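Local structure of probable N-glycosylase/DNA lyase (Thermotoga maritima, 3N0U) at residues A[129-134]-A[141-146]. The protein belongs to the helix-hairpin-helix superfamily of DNA glycosylases and is probably a bifunctional N-glycosylase/DNA lyase. Sequence-based numbering, arbitrary orientation.
Sequences EFLVRN and KEASHF. With NA (sodium ion), chain D.
The ring of F146 is approached obliquely by L131: methyl CD1 of L131 lies 3.6 Å from CD2 of F146, with CE2 next at 4.1 Å. The two side chains cross at about a right angle. They join the helices of a helix-hairpin-helix (HhH) motif, the signature of this glycosylase superfamily, in which helix 124-134 turns through a short hairpin into helix 140-148. Over these segments the N-to-C directions make an angle of 131°, and the axes approach to 8.8 Å. A143 and L131 are the nearest pair along the two backbones, and their CB atoms meet there. CB of A143 sits 3.9 Å from CB of L131 and 4.1 Å from CG2 of V132, so one methyl group packs against two successive residues of the first helix. In L131, chi2 of 166° extends CD1 away from CA, and this methyl reaches CD2 of F146. F146 has its CG anti to the backbone N (chi1 168°), which brings ring atoms CD2 and CE2 up to CD1 of L131. L119 and V120 of helix 116-121 touch L131 and F146 respectively, while L54 and C57 of helix 47-59 also pack on F146, making this apolar seam part of the buried core. V132 has two roles: its CG2 touches A143, and its carbonyl is a metal ligand. The sodium ion is held by main-chain oxygens of V132, A135 and I138, tying the end of the first helix to the hairpin, and two waters join them. V132 O lies 2.4 Å from the sodium ion.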
ATOM      1  N   GLU A 129      10.690  -4.002  -7.525  1.00 18.86           N
ATOM      2  CA  GLU A 129      11.629  -3.297  -8.397  1.00 20.33           C
ATOM      3  C   GLU A 129      10.988  -3.079  -9.766  1.00 21.69           C
ATOM      4  O   GLU A 129      11.099  -2.013 -10.360  1.00 21.98           O
ATOM      5  CB  GLU A 129      12.931  -4.092  -8.569  1.00 25.37           C
ATOM      6  CG  GLU A 129      13.856  -4.032  -7.366  1.00 27.17           C
ATOM      7  CD  GLU A 129      15.095  -4.927  -7.521  1.00 37.70           C
ATOM      8  OE1 GLU A 129      15.308  -5.489  -8.617  1.00 43.98           O
ATOM      9  OE2 GLU A 129      15.847  -5.073  -6.531  1.00 46.25           O
ATOM     10  N   PHE A 130      10.330  -4.113 -10.267  1.00 19.45           N
ATOM     11  CA  PHE A 130       9.673  -4.029 -11.568  1.00 20.09           C
ATOM     12  C   PHE A 130       8.617  -2.946 -11.612  1.00 18.73           C
ATOM     13  O   PHE A 130       8.551  -2.178 -12.552  1.00 21.10           O
ATOM     14  CB  PHE A 130       9.033  -5.358 -11.948  1.00 20.90           C
ATOM     15  CG  PHE A 130       8.250  -5.288 -13.229  1.00 21.49           C
ATOM     16  CD1 PHE A 130       6.907  -4.953 -13.216  1.00 26.04           C
ATOM     17  CD2 PHE A 130       8.875  -5.500 -14.444  1.00 26.83           C
ATOM     18  CE1 PHE A 130       6.190  -4.859 -14.398  1.00 25.82           C
ATOM     19  CE2 PHE A 130       8.159  -5.409 -15.637  1.00 29.80           C
ATOM     20  CZ  PHE A 130       6.824  -5.087 -15.611  1.00 29.20           C
ATOM     21  N   LEU A 131       7.786  -2.895 -10.584  1.00 19.09           N
ATOM     22  CA  LEU A 131       6.701  -1.938 -10.552  1.00 22.38           C
ATOM     23  C   LEU A 131       7.229  -0.526 -10.399  1.00 18.80           C
ATOM     24  O   LEU A 131       6.705   0.395 -11.007  1.00 19.35           O
ATOM     25  CB  LEU A 131       5.751  -2.273  -9.405  1.00 21.45           C
ATOM     26  CG  LEU A 131       4.928  -3.535  -9.607  1.00 21.04           C
ATOM     27  CD1 LEU A 131       4.296  -3.939  -8.290  1.00 25.34           C
ATOM     28  CD2 LEU A 131       3.870  -3.357 -10.717  1.00 20.94           C
ATOM     29  N   VAL A 132       8.243  -0.337  -9.571  1.00 18.10           N
ATOM     30  CA  VAL A 132       8.850   0.979  -9.451  1.00 19.32           C
ATOM     31  C   VAL A 132       9.320   1.478 -10.810  1.00 23.70           C
ATOM     32  O   VAL A 132       9.086   2.635 -11.184  1.00 20.66           O
ATOM     33  CB  VAL A 132      10.024   0.970  -8.472  1.00 22.44           C
ATOM     34  CG1 VAL A 132      10.763   2.291  -8.515  1.00 26.32           C
ATOM     35  CG2 VAL A 132       9.523   0.715  -7.059  1.00 20.29           C
ATOM     36  N   ARG A 133       9.975   0.617 -11.571  1.00 21.75           N
ATOM     37  CA  ARG A 133      10.522   1.060 -12.845  1.00 20.93           C
ATOM     38  C   ARG A 133       9.463   1.217 -13.943  1.00 20.93           C
ATOM     39  O   ARG A 133       9.582   2.100 -14.803  1.00 25.55           O
ATOM     40  CB  ARG A 133      11.618   0.106 -13.330  1.00 23.46           C
ATOM     41  CG  ARG A 133      12.285   0.573 -14.633  1.00 34.05           C
ATOM     42  CD  ARG A 133      13.412  -0.332 -15.057  1.00 37.18           C
ATOM     43  NE  ARG A 133      14.385  -0.489 -13.986  1.00 42.13           N
ATOM     44  CZ  ARG A 133      15.429   0.312 -13.785  1.00 54.63           C
ATOM     45  NH1 ARG A 133      15.648   1.349 -14.588  1.00 57.77           N
ATOM     46  NH2 ARG A 133      16.258   0.073 -12.775  1.00 40.97           N
ATOM     47  N   ASN A 134       8.428   0.376 -13.904  1.00 21.44           N
ATOM     48  CA  ASN A 134       7.555   0.198 -15.061  1.00 21.86           C
ATOM     49  C   ASN A 134       6.112   0.660 -14.909  1.00 21.00           C
ATOM     50  O   ASN A 134       5.428   0.894 -15.901  1.00 27.30           O
ATOM     51  CB  ASN A 134       7.599  -1.267 -15.486  1.00 21.24           C
ATOM     52  CG  ASN A 134       8.944  -1.647 -16.029  1.00 26.11           C
ATOM     53  OD1 ASN A 134       9.707  -2.385 -15.399  1.00 31.44           O
ATOM     54  ND2 ASN A 134       9.255  -1.136 -17.203  1.00 34.82           N
ATOM     55  N   LYS A 141       6.955   3.083  -2.242  1.00 18.50           N
ATOM     56  CA  LYS A 141       5.905   2.942  -1.245  1.00 17.08           C
ATOM     57  C   LYS A 141       4.670   2.300  -1.855  1.00 15.74           C
ATOM     58  O   LYS A 141       4.081   1.385  -1.277  1.00 17.07           O
ATOM     59  CB  LYS A 141       5.541   4.325  -0.696  1.00 25.31           C
ATOM     60  CG  LYS A 141       4.421   4.346   0.304  1.00 27.78           C
ATOM     61  CD  LYS A 141       3.963   5.794   0.516  1.00 39.68           C
ATOM     62  CE  LYS A 141       2.958   6.220  -0.540  1.00 50.08           C
ATOM     63  NZ  LYS A 141       3.117   7.641  -0.917  1.00 59.98           N
ATOM     64  N   GLU A 142       4.263   2.790  -3.019  1.00 17.44           N
ATOM     65  CA  GLU A 142       3.037   2.313  -3.634  1.00 16.43           C
ATOM     66  C   GLU A 142       3.175   0.893  -4.173  1.00 13.91           C
ATOM     67  O   GLU A 142       2.209   0.141  -4.183  1.00 16.00           O
ATOM     68  CB  GLU A 142       2.597   3.276  -4.742  1.00 18.72           C
ATOM     69  CG  GLU A 142       2.334   4.719  -4.282  1.00 26.08           C
ATOM     70  CD  GLU A 142       3.609   5.633  -4.056  1.00 27.37           C
ATOM     71  OE1 GLU A 142       4.773   5.317  -4.445  1.00 22.14           O
ATOM     72  OE2 GLU A 142       3.407   6.730  -3.484  1.00 36.07           O
ATOM     73  N   ALA A 143       4.369   0.529  -4.636  1.00 16.24           N
ATOM     74  CA  ALA A 143       4.612  -0.839  -5.087  1.00 18.58           C
ATOM     75  C   ALA A 143       4.543  -1.795  -3.901  1.00 13.58           C
ATOM     76  O   ALA A 143       3.973  -2.895  -4.002  1.00 16.26           O
ATOM     77  CB  ALA A 143       5.968  -0.948  -5.743  1.00 19.46           C
ATOM     78  N   SER A 144       5.122  -1.397  -2.774  1.00 17.01           N
ATOM     79  CA  SER A 144       5.009  -2.188  -1.553  1.00 18.38           C
ATOM     80  C   SER A 144       3.566  -2.365  -1.133  1.00 15.68           C
ATOM     81  O   SER A 144       3.153  -3.445  -0.735  1.00 16.78           O
ATOM     82  CB  SER A 144       5.775  -1.518  -0.424  1.00 17.87           C
ATOM     83  OG  SER A 144       7.128  -1.307  -0.807  1.00 18.49           O
ATOM     84  N   HIS A 145       2.815  -1.284  -1.231  1.00 15.39           N
ATOM     85  CA  HIS A 145       1.408  -1.253  -0.883  1.00 15.52           C
ATOM     86  C   HIS A 145       0.591  -2.221  -1.735  1.00 15.05           C
ATOM     87  O   HIS A 145      -0.192  -3.017  -1.201  1.00 16.51           O
ATOM     88  CB  HIS A 145       0.916   0.176  -1.081  1.00 16.39           C
ATOM     89  CG  HIS A 145      -0.441   0.448  -0.531  1.00 16.66           C
ATOM     90  ND1 HIS A 145      -1.063   1.664  -0.701  1.00 29.26           N
ATOM     91  CD2 HIS A 145      -1.286  -0.312   0.206  1.00 18.01           C
ATOM     92  CE1 HIS A 145      -2.243   1.641  -0.106  1.00 26.82           C
ATOM     93  NE2 HIS A 145      -2.403   0.453   0.453  1.00 22.89           N
ATOM     94  N   PHE A 146       0.780  -2.148  -3.054  1.00 15.48           N
ATOM     95  CA  PHE A 146       0.098  -3.053  -3.972  1.00 15.39           C
ATOM     96  C   PHE A 146       0.403  -4.514  -3.611  1.00 15.48           C
ATOM     97  O   PHE A 146      -0.510  -5.345  -3.480  1.00 17.47           O
ATOM     98  CB  PHE A 146       0.514  -2.765  -5.424  1.00 16.76           C
ATOM     99  CG  PHE A 146       0.080  -3.823  -6.414  1.00 15.56           C
ATOM    100  CD1 PHE A 146      -1.244  -3.963  -6.758  1.00 15.82           C
ATOM    101  CD2 PHE A 146       1.004  -4.665  -6.973  1.00 17.33           C
ATOM    102  CE1 PHE A 146      -1.638  -4.926  -7.649  1.00 17.89           C
ATOM    103  CE2 PHE A 146       0.613  -5.642  -7.859  1.00 19.48           C
ATOM    104  CZ  PHE A 146      -0.714  -5.764  -8.194  1.00 18.26           C
TER
HETATM  105 NA    NA D 208       6.906   3.495 -11.295  1.00 22.12          NA
HETATM  106  O   HOH W   1       7.708   4.257 -13.704  1.00 42.67           O
HETATM  107  O   HOH W   2       6.603   5.911 -10.648  1.00 33.97           O